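Local coordinates for protein CTP:phosphocholine Cytidylyltransferase (Streptococcus pneumoniae, PDB 1JYK) that catalyses the transfer of a cytidylyl group from CTP to phosphocholine, making CDP-choline and pyrophosphate, at residues 29-34 with 105-110; 113-118 with 195-200; 166-171 with 217-222; 180-185 with 232-237. All blocks are in the same frame, centred on the assembly; numbering follows the deposited sequence.

Interaction 1 (29-34 with 105-110); sequences IILAAG and YNNFYS
The end of the central strand 27-32, where it runs into the loop that, from its sequence, probably carries the nucleotidyl transferase signature, meets the start of helix 108-112 through Leu31 and Ala33 on one side and Asn107 and Ser110 on the other. Leu31 divides its two methyls between two partners: CD1 reaches ND2 of Asn107 at 4.1 Å, while CD2 lies against CB of Ser110, also at 4.1 Å. The leucine and asparagine side chains cross nearly at right angles; only CD1 of the leucine reaches the amide, and the contact is van der Waals. With CG of Asn107 lodged between its backbone N and carbonyl carbon (chi1 76°), the amide stands on the side of the strand, and its OD1 is held by the backbone N of Trp211. The sequence LAAG of this strand end belongs to a family motif whose following glycine-rich loop, in related enzymes, wraps the nucleotide phosphates. Ala33, two residues on from Leu31, places CB 4.2 Å from OG of Ser110; the hydroxyl itself is hydrogen-bonded to ND2 of Asn99. On the helix side, OD1 of Asn106 accepts a hydrogen bond from the backbone N of Asn107 at 3.0 Å, with the donor 20° off the carbonyl plane. Leu31 is further packed by Ile77 of strand 74-78 and by Val123 and Asp125 of strand 121-125.

Interaction 2 (113-118 with 195-200); sequences LVKEEL and SFIDKA
NZ of Lys115 is gripped by two carboxylates at once, OD2 of Asp198 at 2.8 Å across the contact and OE2 of its own neighbour Glu116 at 2.6 Å. The three residues form a salt-bridge network that ties the loop between helix 108-112 and strand 121-125 to the flank of helix 187-201. Asp198 offers the syn lone pair of OD2, whereas OE2 of Glu116 is approached nearly head-on, in line with its C-O bond. The two acceptor oxygens, 5.0 Å apart, carry like charge, and the ammonium lodged between them probably offsets their repulsion. Lys115 reaches this point by a chain extended through chi2 and chi3 and bent at chi4 (85°), which turns NZ out of the zigzag of CG, CD and CE. Before the bend the chain is used as an apolar surface, for CD lies 4.1 Å from CG2 of Ile197 one residue earlier on the helix. Ile197 is buried and also packs on Phe108 and Tyr112 of helix 108-112, which puts the ion pairs at the outer border of an apolar interface. Next to the salt bridge, OD2 of Asp198 also comes within 3.3 Å of CE of Lys115, without bonding it.

Interaction 3 (166-171 with 217-222); sequences VQDIIV and DNIKEL
Ile219 is the residue on which this contact turns, and both of its branches have partners in the strand. CD1 touches CG1 of Val166 at 3.7 Å, the two side chains crossing at about a right angle. The other branch, CG2, lies 3.8 Å from OD1 of Asp168 and 3.9 Å from the backbone O of Gln167, so one isoleucine spans three consecutive strand residues. CG1 of Ile219 lies opposite the backbone N (chi1 -168°), and a bend at chi2 (52°) brings CD1 to Val166.

Two waters add to the first shell, both on the backbone O of Val166. Water 1 lies 2.7 Å from this oxygen and 2.8 Å from O of Leu222; water 2 lies 3.1 Å from it and 2.9 Å from O of Ile219. The waters thereby bridge carbonyl oxygens of the two segments.

The second shell fixes the shapes that meet. A classic beta bulge sets Gln167 and Asp168 together against Val159 in the hairpin of strands 157-160 and 166-170, and OD1 of Asp168 accepts a hydrogen bond from N of Ile169, which sits above the carboxylate, 40° out of its plane. Opposite, a 3-10 turn over 219-221 presents Ile219 to the strand. Farther out, Val166 is backbone-bonded to Val224 at the start of strand 224-228, Ile169 leans on Val215 and Lys216 of helix 213-216, and Leu222 packs against Thr189, Lys192 and Phe196 of helix 187-201.

Interaction 4 (180-185 with 232-237); sequences SGVSFW and NSIYEI
Ile234 sends its side chain from strand 234-236, which pairs with strand 128-130 in a small antiparallel sheet, to residues 180-182, near one end of strand 182-185 in the large mixed sheet. From CB the chain divides. CG2 turns to the backbone O of Ser180 and stops 3.9 Å from it, while CG1 acts as the spacer that carries the longer branch onward. Because CG1 lies opposite the carbonyl carbon (chi1 -71°) and the branch then runs extended (chi2 165°), CD1 is delivered into the angle between two residues. There it meets CB of Ser180 and CG2 of Val182, each at 3.8 Å. Ser180 and Val182 both point CB toward the isoleucine; Gly181 between them has a phi of 104°, where a side chain would press on the carbonyl O of Ser180. The serine shows only its methylene to this apolar tip; its hydroxyl is bonded to O of Ile178 and N of Val147, so a buried polar group is satisfied away from Ile234. Asn128, Leu130, Met134 and Leu229 pack on the isoleucine as well. Of the two methyls of Val182, CG2 is the one that touches, its side chain slanting across that of Ile234.

Overall arrangement
The four contacts join a central mixed sheet to its helices and to two small antiparallel sheets. Interactions 1 and 4 both reach the mixed sheet, through strands 27-32 and 182-185, with centres about 16 Å apart and no direct touch. The centres of interactions 1 and 2 are about 13 Å apart, and Phe108 packs on helix 187-201 between them. That helix directly follows strand 182-185, and Leu118 meets Trp185 to link interactions 2 and 4. Phe196 of the same helix reaches Asn218 and Leu222 of interaction 3. Along the chain interaction 1 closes first, whereas the segments of interactions 2, 3 and 4 alternate, so the chain from 113 to 237 is interlaced.

Interaction 1 (29-34 with 105-110)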
loop_
_atom_site.group_PDB
_atom_site.type_symbol
_atom_site.label_atom_id
_atom_site.label_comp_id
_atom_site.label_asym_id
_atom_site.label_seq_id
_atom_site.Cartn_x
_atom_site.Cartn_y
_atom_site.Cartn_z
ATOM N N ILE A 29 7.422 -1.303 -2.602
ATOM C CA ILE A 29 7.324 0.111 -2.275
ATOM C C ILE A 29 6.364 0.184 -1.092
ATOM O O ILE A 29 5.242 -0.319 -1.170
ATOM C CB ILE A 29 6.736 0.929 -3.459
ATOM C CG1 ILE A 29 7.726 0.953 -4.623
ATOM C CG2 ILE A 29 6.398 2.338 -3.005
ATOM C CD1 ILE A 29 7.064 1.158 -5.982
ATOM N N ILE A 30 6.807 0.782 0.006
ATOM C CA ILE A 30 5.967 0.913 1.188
ATOM C C ILE A 30 5.615 2.384 1.382
ATOM O O ILE A 30 6.499 3.246 1.477
ATOM C CB ILE A 30 6.678 0.366 2.459
ATOM C CG1 ILE A 30 7.123 -1.080 2.217
ATOM C CG2 ILE A 30 5.742 0.444 3.663
ATOM C CD1 ILE A 30 7.819 -1.727 3.408
ATOM N N LEU A 31 4.318 2.670 1.420
ATOM C CA LEU A 31 3.840 4.036 1.585
ATOM C C LEU A 31 3.736 4.379 3.067
ATOM O O LEU A 31 2.809 3.944 3.750
ATOM C CB LEU A 31 2.477 4.192 0.899
ATOM C CG LEU A 31 2.413 3.757 -0.570
ATOM C CD1 LEU A 31 0.978 3.867 -1.077
ATOM C CD2 LEU A 31 3.342 4.614 -1.406
ATOM N N ALA A 32 4.691 5.167 3.557
ATOM C CA ALA A 32 4.724 5.542 4.965
ATOM C C ALA A 32 4.997 7.037 5.210
ATOM O O ALA A 32 5.563 7.397 6.242
ATOM C CB ALA A 32 5.788 4.696 5.682
ATOM N N ALA A 33 4.579 7.904 4.290
ATOM C CA ALA A 33 4.832 9.338 4.444
ATOM C C ALA A 33 3.739 10.167 5.123
ATOM O O ALA A 33 4.026 11.220 5.694
ATOM C CB ALA A 33 5.155 9.942 3.082
ATOM N N GLY A 34 2.499 9.691 5.064
ATOM C CA GLY A 34 1.371 10.422 5.627
ATOM C C GLY A 34 1.330 10.747 7.110
ATOM O O GLY A 34 2.049 10.162 7.922
ATOM N N TYR A 105 -0.048 17.196 -0.755
ATOM C CA TYR A 105 -0.690 16.368 -1.771
ATOM C C TYR A 105 -1.140 15.011 -1.226
ATOM O O TYR A 105 -0.660 14.552 -0.188
ATOM C CB TYR A 105 0.267 16.095 -2.932
ATOM C CG TYR A 105 0.928 17.292 -3.578
ATOM C CD1 TYR A 105 0.427 18.585 -3.419
ATOM C CD2 TYR A 105 2.042 17.113 -4.392
ATOM C CE1 TYR A 105 1.028 19.669 -4.065
ATOM C CE2 TYR A 105 2.647 18.179 -5.039
ATOM C CZ TYR A 105 2.141 19.453 -4.877
ATOM O OH TYR A 105 2.762 20.491 -5.545
ATOM N N ASN A 106 -2.054 14.371 -1.949
ATOM C CA ASN A 106 -2.543 13.053 -1.578
ATOM C C ASN A 106 -1.430 12.080 -1.980
ATOM O O ASN A 106 -0.458 12.493 -2.618
ATOM C CB ASN A 106 -3.836 12.746 -2.326
ATOM C CG ASN A 106 -4.783 11.882 -1.525
ATOM O OD1 ASN A 106 -4.358 11.086 -0.690
ATOM N ND2 ASN A 106 -6.078 12.031 -1.777
ATOM N N ASN A 107 -1.568 10.798 -1.637
ATOM C CA ASN A 107 -0.503 9.845 -1.930
ATOM C C ASN A 107 -0.182 9.499 -3.381
ATOM O O ASN A 107 0.675 8.650 -3.639
ATOM C CB ASN A 107 -0.677 8.570 -1.080
ATOM C CG ASN A 107 -1.786 7.657 -1.571
ATOM O OD1 ASN A 107 -2.383 7.864 -2.624
ATOM N ND2 ASN A 107 -2.061 6.622 -0.790
ATOM N N PHE A 108 -0.847 10.155 -4.330
ATOM C CA PHE A 108 -0.548 9.940 -5.749
ATOM C C PHE A 108 0.916 10.364 -5.916
ATOM O O PHE A 108 1.702 9.736 -6.629
ATOM C CB PHE A 108 -1.432 10.850 -6.625
ATOM C CG PHE A 108 -0.817 11.213 -7.970
ATOM C CD1 PHE A 108 0.075 12.277 -8.093
ATOM C CD2 PHE A 108 -1.144 10.498 -9.114
ATOM C CE1 PHE A 108 0.632 12.613 -9.341
ATOM C CE2 PHE A 108 -0.594 10.827 -10.365
ATOM C CZ PHE A 108 0.294 11.886 -10.476
ATOM N N TYR A 109 1.266 11.448 -5.231
ATOM C CA TYR A 109 2.607 12.004 -5.307
ATOM C C TYR A 109 3.671 11.099 -4.683
ATOM O O TYR A 109 4.827 11.103 -5.109
ATOM C CB TYR A 109 2.624 13.391 -4.658
ATOM C CG TYR A 109 3.888 14.157 -4.938
ATOM C CD1 TYR A 109 4.236 14.525 -6.241
ATOM C CD2 TYR A 109 4.769 14.466 -3.906
ATOM C CE1 TYR A 109 5.443 15.182 -6.504
ATOM C CE2 TYR A 109 5.974 15.118 -4.155
ATOM C CZ TYR A 109 6.306 15.473 -5.452
ATOM O OH TYR A 109 7.505 16.110 -5.686
ATOM N N SER A 110 3.288 10.326 -3.675
ATOM C CA SER A 110 4.229 9.411 -3.051
ATOM C C SER A 110 4.672 8.403 -4.104
ATOM O O SER A 110 5.853 8.083 -4.222
ATOM C CB SER A 110 3.564 8.693 -1.887
ATOM O OG SER A 110 3.541 9.526 -0.741
#

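Interaction 2 (113-118 with 195-200)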
loop_
_atom_site.group_PDB
_atom_site.type_symbol
_atom_site.label_atom_id
_atom_site.label_comp_id
_atom_site.label_asym_id
_atom_site.label_seq_id
_atom_site.Cartn_x
_atom_site.Cartn_y
_atom_site.Cartn_z
ATOM N N LEU A 113 6.956 9.963 -7.024
ATOM C CA LEU A 113 8.379 10.043 -6.701
ATOM C C LEU A 113 9.176 8.785 -7.050
ATOM O O LEU A 113 10.383 8.857 -7.252
ATOM C CB LEU A 113 8.553 10.381 -5.218
ATOM C CG LEU A 113 8.041 11.775 -4.838
ATOM C CD1 LEU A 113 7.904 11.887 -3.327
ATOM C CD2 LEU A 113 8.999 12.831 -5.371
ATOM N N VAL A 114 8.510 7.637 -7.128
ATOM C CA VAL A 114 9.198 6.392 -7.470
ATOM C C VAL A 114 8.512 5.685 -8.635
ATOM O O VAL A 114 8.620 4.467 -8.787
ATOM C CB VAL A 114 9.250 5.422 -6.251
ATOM C CG1 VAL A 114 10.160 5.990 -5.175
ATOM C CG2 VAL A 114 7.847 5.200 -5.691
ATOM N N LYS A 115 7.832 6.459 -9.477
ATOM C CA LYS A 115 7.102 5.889 -10.599
ATOM C C LYS A 115 7.905 4.946 -11.478
ATOM O O LYS A 115 7.379 3.937 -11.947
ATOM C CB LYS A 115 6.487 7.000 -11.458
ATOM C CG LYS A 115 7.484 7.874 -12.204
ATOM C CD LYS A 115 6.793 9.140 -12.700
ATOM C CE LYS A 115 7.745 10.034 -13.475
ATOM N NZ LYS A 115 7.832 9.619 -14.894
ATOM N N GLU A 116 9.176 5.249 -11.698
ATOM C CA GLU A 116 9.980 4.386 -12.552
ATOM C C GLU A 116 10.355 3.064 -11.877
ATOM O O GLU A 116 10.951 2.188 -12.498
ATOM C CB GLU A 116 11.233 5.134 -13.020
ATOM C CG GLU A 116 10.940 6.502 -13.680
ATOM C CD GLU A 116 9.962 6.431 -14.866
ATOM O OE1 GLU A 116 9.901 5.385 -15.548
ATOM O OE2 GLU A 116 9.250 7.427 -15.123
ATOM N N GLU A 117 9.987 2.915 -10.609
ATOM C CA GLU A 117 10.279 1.696 -9.858
ATOM C C GLU A 117 9.043 0.806 -9.758
ATOM O O GLU A 117 9.102 -0.287 -9.199
ATOM C CB GLU A 117 10.738 2.055 -8.446
ATOM C CG GLU A 117 11.908 3.011 -8.404
ATOM C CD GLU A 117 13.242 2.290 -8.432
ATOM O OE1 GLU A 117 13.250 1.042 -8.517
ATOM O OE2 GLU A 117 14.286 2.970 -8.362
ATOM N N LEU A 118 7.925 1.275 -10.298
ATOM C CA LEU A 118 6.678 0.528 -10.218
ATOM C C LEU A 118 6.689 -0.868 -10.839
ATOM O O LEU A 118 6.095 -1.799 -10.284
ATOM C CB LEU A 118 5.538 1.348 -10.824
ATOM C CG LEU A 118 4.123 0.820 -10.557
ATOM C CD1 LEU A 118 3.886 0.635 -9.060
ATOM C CD2 LEU A 118 3.123 1.802 -11.135
ATOM N N SER A 195 2.458 6.309 -17.534
ATOM C CA SER A 195 2.014 7.271 -18.531
ATOM C C SER A 195 0.802 8.038 -17.989
ATOM O O SER A 195 0.664 9.246 -18.213
ATOM C CB SER A 195 1.669 6.553 -19.838
ATOM O OG SER A 195 0.378 5.976 -19.777
ATOM N N PHE A 196 -0.072 7.340 -17.267
ATOM C CA PHE A 196 -1.249 7.977 -16.679
ATOM C C PHE A 196 -0.796 8.930 -15.577
ATOM O O PHE A 196 -1.377 10.003 -15.383
ATOM C CB PHE A 196 -2.194 6.931 -16.071
ATOM C CG PHE A 196 -2.712 5.927 -17.058
ATOM C CD1 PHE A 196 -3.029 4.636 -16.647
ATOM C CD2 PHE A 196 -2.878 6.262 -18.401
ATOM C CE1 PHE A 196 -3.504 3.689 -17.557
ATOM C CE2 PHE A 196 -3.350 5.326 -19.319
ATOM C CZ PHE A 196 -3.662 4.034 -18.895
ATOM N N ILE A 197 0.245 8.527 -14.855
ATOM C CA ILE A 197 0.787 9.338 -13.772
ATOM C C ILE A 197 1.391 10.619 -14.347
ATOM O O ILE A 197 1.121 11.715 -13.850
ATOM C CB ILE A 197 1.880 8.565 -12.990
ATOM C CG1 ILE A 197 1.221 7.532 -12.064
ATOM C CG2 ILE A 197 2.756 9.544 -12.210
ATOM C CD1 ILE A 197 2.194 6.555 -11.425
ATOM N N ASP A 198 2.201 10.465 -15.394
ATOM C CA ASP A 198 2.846 11.610 -16.038
ATOM C C ASP A 198 1.778 12.600 -16.464
ATOM O O ASP A 198 1.855 13.784 -16.150
ATOM C CB ASP A 198 3.631 11.172 -17.272
ATOM C CG ASP A 198 4.892 10.406 -16.924
ATOM O OD1 ASP A 198 5.397 9.687 -17.807
ATOM O OD2 ASP A 198 5.375 10.518 -15.777
ATOM N N LYS A 199 0.772 12.097 -17.174
ATOM C CA LYS A 199 -0.325 12.932 -17.657
ATOM C C LYS A 199 -1.064 13.666 -16.546
ATOM O O LYS A 199 -1.353 14.853 -16.672
ATOM C CB LYS A 199 -1.325 12.090 -18.462
ATOM C CG LYS A 199 -2.542 12.869 -18.970
ATOM C CD LYS A 199 -3.587 11.934 -19.576
ATOM C CE LYS A 199 -3.183 11.465 -20.976
ATOM N NZ LYS A 199 -4.360 11.075 -21.810
ATOM N N ALA A 200 -1.378 12.967 -15.457
ATOM C CA ALA A 200 -2.091 13.594 -14.353
ATOM C C ALA A 200 -1.256 14.676 -13.676
ATOM O O ALA A 200 -1.762 15.756 -13.357
ATOM C CB ALA A 200 -2.503 12.537 -13.331
#

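Interaction 3 (166-171 with 217-222)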
loop_
_atom_site.group_PDB
_atom_site.type_symbol
_atom_site.label_atom_id
_atom_site.label_comp_id
_atom_site.label_asym_id
_atom_site.label_seq_id
_atom_site.Cartn_x
_atom_site.Cartn_y
_atom_site.Cartn_z
ATOM N N VAL A 166 -10.141 -7.765 -12.801
ATOM C CA VAL A 166 -10.824 -6.552 -12.373
ATOM C C VAL A 166 -11.480 -5.836 -13.551
ATOM O O VAL A 166 -10.805 -5.408 -14.496
ATOM C CB VAL A 166 -9.851 -5.581 -11.672
ATOM C CG1 VAL A 166 -10.596 -4.331 -11.226
ATOM C CG2 VAL A 166 -9.207 -6.276 -10.467
ATOM N N GLN A 167 -12.802 -5.717 -13.483
ATOM C CA GLN A 167 -13.583 -5.069 -14.528
ATOM C C GLN A 167 -13.791 -3.604 -14.199
ATOM O O GLN A 167 -13.936 -2.770 -15.088
ATOM C CB GLN A 167 -14.944 -5.755 -14.664
ATOM C CG GLN A 167 -14.868 -7.159 -15.223
ATOM C CD GLN A 167 -14.081 -7.226 -16.516
ATOM O OE1 GLN A 167 -14.074 -6.276 -17.297
ATOM N NE2 GLN A 167 -13.411 -8.344 -16.749
ATOM N N ASP A 168 -13.804 -3.298 -12.908
ATOM C CA ASP A 168 -14.002 -1.936 -12.451
ATOM C C ASP A 168 -13.640 -1.843 -10.975
ATOM O O ASP A 168 -13.499 -2.863 -10.291
ATOM C CB ASP A 168 -15.472 -1.550 -12.636
ATOM C CG ASP A 168 -15.673 -0.056 -12.776
ATOM O OD1 ASP A 168 -14.686 0.705 -12.660
ATOM O OD2 ASP A 168 -16.828 0.360 -13.006
ATOM N N ILE A 169 -13.470 -0.618 -10.495
ATOM C CA ILE A 169 -13.187 -0.369 -9.091
ATOM C C ILE A 169 -14.204 0.698 -8.732
ATOM O O ILE A 169 -14.257 1.752 -9.363
ATOM C CB ILE A 169 -11.752 0.149 -8.863
ATOM C CG1 ILE A 169 -10.753 -0.996 -9.075
ATOM C CG2 ILE A 169 -11.622 0.710 -7.449
ATOM C CD1 ILE A 169 -9.333 -0.543 -9.347
ATOM N N ILE A 170 -15.018 0.426 -7.726
ATOM C CA ILE A 170 -16.064 1.358 -7.355
ATOM C C ILE A 170 -16.021 1.766 -5.894
ATOM O O ILE A 170 -15.304 1.162 -5.089
ATOM C CB ILE A 170 -17.441 0.739 -7.653
ATOM C CG1 ILE A 170 -17.631 -0.528 -6.818
ATOM C CG2 ILE A 170 -17.540 0.385 -9.122
ATOM C CD1 ILE A 170 -19.026 -1.068 -6.849
ATOM N N VAL A 171 -16.802 2.789 -5.558
ATOM C CA VAL A 171 -16.867 3.281 -4.192
ATOM C C VAL A 171 -18.261 3.093 -3.588
ATOM O O VAL A 171 -18.430 3.177 -2.372
ATOM C CB VAL A 171 -16.502 4.781 -4.122
ATOM C CG1 VAL A 171 -15.332 5.078 -5.047
ATOM C CG2 VAL A 171 -17.707 5.625 -4.496
ATOM N N ASP A 217 -9.358 4.989 -12.433
ATOM C CA ASP A 217 -9.754 5.883 -13.519
ATOM C C ASP A 217 -9.311 5.462 -14.921
ATOM O O ASP A 217 -9.639 6.131 -15.896
ATOM C CB ASP A 217 -9.259 7.303 -13.215
ATOM C CG ASP A 217 -9.878 7.883 -11.943
ATOM O OD1 ASP A 217 -9.294 8.821 -11.363
ATOM O OD2 ASP A 217 -10.956 7.411 -11.513
ATOM N N ASN A 218 -8.583 4.356 -15.027
ATOM C CA ASN A 218 -8.110 3.868 -16.324
ATOM C C ASN A 218 -8.229 2.347 -16.385
ATOM O O ASN A 218 -7.589 1.700 -17.206
ATOM C CB ASN A 218 -6.639 4.259 -16.531
ATOM C CG ASN A 218 -6.405 5.758 -16.419
ATOM O OD1 ASN A 218 -6.610 6.495 -17.383
ATOM N ND2 ASN A 218 -5.973 6.214 -15.242
ATOM N N ILE A 219 -9.055 1.787 -15.506
ATOM C CA ILE A 219 -9.226 0.341 -15.414
ATOM C C ILE A 219 -9.447 -0.384 -16.743
ATOM O O ILE A 219 -8.938 -1.482 -16.951
ATOM C CB ILE A 219 -10.371 0.003 -14.422
ATOM C CG1 ILE A 219 -10.355 -1.490 -14.086
ATOM C CG2 ILE A 219 -11.707 0.427 -15.004
ATOM C CD1 ILE A 219 -9.004 -2.008 -13.629
ATOM N N LYS A 220 -10.191 0.241 -17.647
ATOM C CA LYS A 220 -10.485 -0.342 -18.954
ATOM C C LYS A 220 -9.242 -0.572 -19.807
ATOM O O LYS A 220 -9.287 -1.311 -20.790
ATOM C CB LYS A 220 -11.476 0.550 -19.715
ATOM C CG LYS A 220 -12.045 1.722 -18.895
ATOM C CD LYS A 220 -10.940 2.650 -18.377
ATOM C CE LYS A 220 -11.451 3.700 -17.393
ATOM N NZ LYS A 220 -12.476 3.208 -16.430
ATOM N N GLU A 221 -8.130 0.051 -19.432
ATOM C CA GLU A 221 -6.877 -0.099 -20.176
ATOM C C GLU A 221 -5.881 -1.023 -19.485
ATOM O O GLU A 221 -4.826 -1.327 -20.041
ATOM C CB GLU A 221 -6.194 1.256 -20.354
ATOM C CG GLU A 221 -7.124 2.378 -20.717
ATOM C CD GLU A 221 -7.637 2.233 -22.122
ATOM O OE1 GLU A 221 -6.859 1.764 -22.982
ATOM O OE2 GLU A 221 -8.813 2.584 -22.363
ATOM N N LEU A 222 -6.210 -1.465 -18.278
ATOM C CA LEU A 222 -5.294 -2.300 -17.524
ATOM C C LEU A 222 -5.798 -3.699 -17.237
ATOM O O LEU A 222 -6.999 -3.932 -17.130
ATOM C CB LEU A 222 -4.944 -1.606 -16.205
ATOM C CG LEU A 222 -4.497 -0.144 -16.310
ATOM C CD1 LEU A 222 -4.577 0.530 -14.941
ATOM C CD2 LEU A 222 -3.087 -0.088 -16.872
HETATM O O HOH W 1 -8.323 -5.695 -15.469
HETATM O O HOH W 2 -10.527 -3.921 -17.161
#

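Interaction 4 (180-185 with 232-237)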
loop_
_atom_site.group_PDB
_atom_site.type_symbol
_atom_site.label_atom_id
_atom_site.label_comp_id
_atom_site.label_asym_id
_atom_site.label_seq_id
_atom_site.Cartn_x
_atom_site.Cartn_y
_atom_site.Cartn_z
ATOM N N SER A 180 -7.134 -3.512 -0.325
ATOM C CA SER A 180 -6.674 -3.704 1.045
ATOM C C SER A 180 -5.296 -3.217 1.477
ATOM O O SER A 180 -4.923 -3.399 2.635
ATOM C CB SER A 180 -6.806 -5.189 1.392
ATOM O OG SER A 180 -8.041 -5.699 0.915
ATOM N N GLY A 181 -4.534 -2.620 0.573
ATOM C CA GLY A 181 -3.225 -2.138 0.977
ATOM C C GLY A 181 -2.048 -2.982 0.539
ATOM O O GLY A 181 -0.912 -2.715 0.936
ATOM N N VAL A 182 -2.310 -4.023 -0.247
ATOM C CA VAL A 182 -1.246 -4.868 -0.776
ATOM C C VAL A 182 -1.618 -5.182 -2.219
ATOM O O VAL A 182 -2.701 -5.709 -2.494
ATOM C CB VAL A 182 -1.079 -6.207 0.010
ATOM C CG1 VAL A 182 0.070 -7.015 -0.588
ATOM C CG2 VAL A 182 -0.813 -5.929 1.487
ATOM N N SER A 183 -0.731 -4.827 -3.139
ATOM C CA SER A 183 -0.956 -5.070 -4.557
ATOM C C SER A 183 0.390 -5.247 -5.252
ATOM O O SER A 183 1.419 -4.808 -4.739
ATOM C CB SER A 183 -1.731 -3.899 -5.186
ATOM O OG SER A 183 -1.025 -2.667 -5.092
ATOM N N PHE A 184 0.381 -5.902 -6.407
ATOM C CA PHE A 184 1.596 -6.127 -7.184
ATOM C C PHE A 184 1.337 -5.689 -8.619
ATOM O O PHE A 184 0.240 -5.884 -9.140
ATOM C CB PHE A 184 1.986 -7.605 -7.162
ATOM C CG PHE A 184 3.137 -7.937 -8.068
ATOM C CD1 PHE A 184 4.455 -7.741 -7.644
ATOM C CD2 PHE A 184 2.911 -8.425 -9.353
ATOM C CE1 PHE A 184 5.530 -8.026 -8.488
ATOM C CE2 PHE A 184 3.977 -8.712 -10.203
ATOM C CZ PHE A 184 5.289 -8.511 -9.771
ATOM N N TRP A 185 2.345 -5.108 -9.257
ATOM C CA TRP A 185 2.187 -4.623 -10.623
ATOM C C TRP A 185 3.262 -5.138 -11.557
ATOM O O TRP A 185 4.453 -4.997 -11.267
ATOM C CB TRP A 185 2.172 -3.094 -10.604
ATOM C CG TRP A 185 1.135 -2.631 -9.665
ATOM C CD1 TRP A 185 1.295 -2.348 -8.336
ATOM C CD2 TRP A 185 -0.273 -2.587 -9.923
ATOM N NE1 TRP A 185 0.067 -2.150 -7.747
ATOM C CE2 TRP A 185 -0.912 -2.288 -8.695
ATOM C CE3 TRP A 185 -1.062 -2.784 -11.067
ATOM C CZ2 TRP A 185 -2.305 -2.181 -8.584
ATOM C CZ3 TRP A 185 -2.439 -2.674 -10.959
ATOM C CH2 TRP A 185 -3.048 -2.375 -9.722
ATOM N N ASN A 232 -8.891 -12.678 7.893
ATOM C CA ASN A 232 -7.917 -12.196 8.871
ATOM C C ASN A 232 -6.469 -12.113 8.374
ATOM O O ASN A 232 -5.536 -12.072 9.179
ATOM C CB ASN A 232 -7.973 -13.084 10.122
ATOM C CG ASN A 232 -8.043 -14.564 9.785
ATOM O OD1 ASN A 232 -7.437 -15.022 8.811
ATOM N ND2 ASN A 232 -8.785 -15.322 10.591
ATOM N N SER A 233 -6.279 -12.073 7.063
ATOM C CA SER A 233 -4.936 -12.017 6.493
ATOM C C SER A 233 -4.287 -10.655 6.690
ATOM O O SER A 233 -3.098 -10.558 6.997
ATOM C CB SER A 233 -4.994 -12.350 5.004
ATOM O OG SER A 233 -5.052 -13.751 4.804
ATOM N N ILE A 234 -5.078 -9.607 6.485
ATOM C CA ILE A 234 -4.620 -8.232 6.651
ATOM C C ILE A 234 -5.511 -7.617 7.717
ATOM O O ILE A 234 -6.733 -7.760 7.673
ATOM C CB ILE A 234 -4.780 -7.414 5.345
ATOM C CG1 ILE A 234 -3.771 -7.886 4.298
ATOM C CG2 ILE A 234 -4.577 -5.935 5.625
ATOM C CD1 ILE A 234 -4.073 -7.401 2.895
ATOM N N TYR A 235 -4.907 -6.954 8.689
ATOM C CA TYR A 235 -5.679 -6.320 9.740
ATOM C C TYR A 235 -5.451 -4.825 9.617
ATOM O O TYR A 235 -4.342 -4.347 9.827
ATOM C CB TYR A 235 -5.226 -6.811 11.107
ATOM C CG TYR A 235 -6.052 -6.277 12.251
ATOM C CD1 TYR A 235 -6.851 -7.129 13.012
ATOM C CD2 TYR A 235 -6.006 -4.930 12.603
ATOM C CE1 TYR A 235 -7.578 -6.651 14.098
ATOM C CE2 TYR A 235 -6.728 -4.443 13.684
ATOM C CZ TYR A 235 -7.511 -5.310 14.429
ATOM O OH TYR A 235 -8.215 -4.844 15.514
ATOM N N GLU A 236 -6.507 -4.098 9.265
ATOM C CA GLU A 236 -6.439 -2.654 9.089
ATOM C C GLU A 236 -6.439 -1.897 10.399
ATOM O O GLU A 236 -7.239 -2.181 11.288
ATOM C CB GLU A 236 -7.627 -2.165 8.262
ATOM C CG GLU A 236 -7.841 -2.920 6.975
ATOM C CD GLU A 236 -8.506 -4.273 7.180
ATOM O OE1 GLU A 236 -8.808 -4.641 8.342
ATOM O OE2 GLU A 236 -8.725 -4.970 6.163
ATOM N N ILE A 237 -5.534 -0.935 10.519
ATOM C CA ILE A 237 -5.471 -0.107 11.714
ATOM C C ILE A 237 -5.924 1.275 11.253
ATOM O O ILE A 237 -5.125 2.079 10.778
ATOM C CB ILE A 237 -4.039 -0.048 12.289
ATOM C CG1 ILE A 237 -3.515 -1.473 12.493
ATOM C CG2 ILE A 237 -4.041 0.707 13.615
ATOM C CD1 ILE A 237 -2.238 -1.565 13.284
#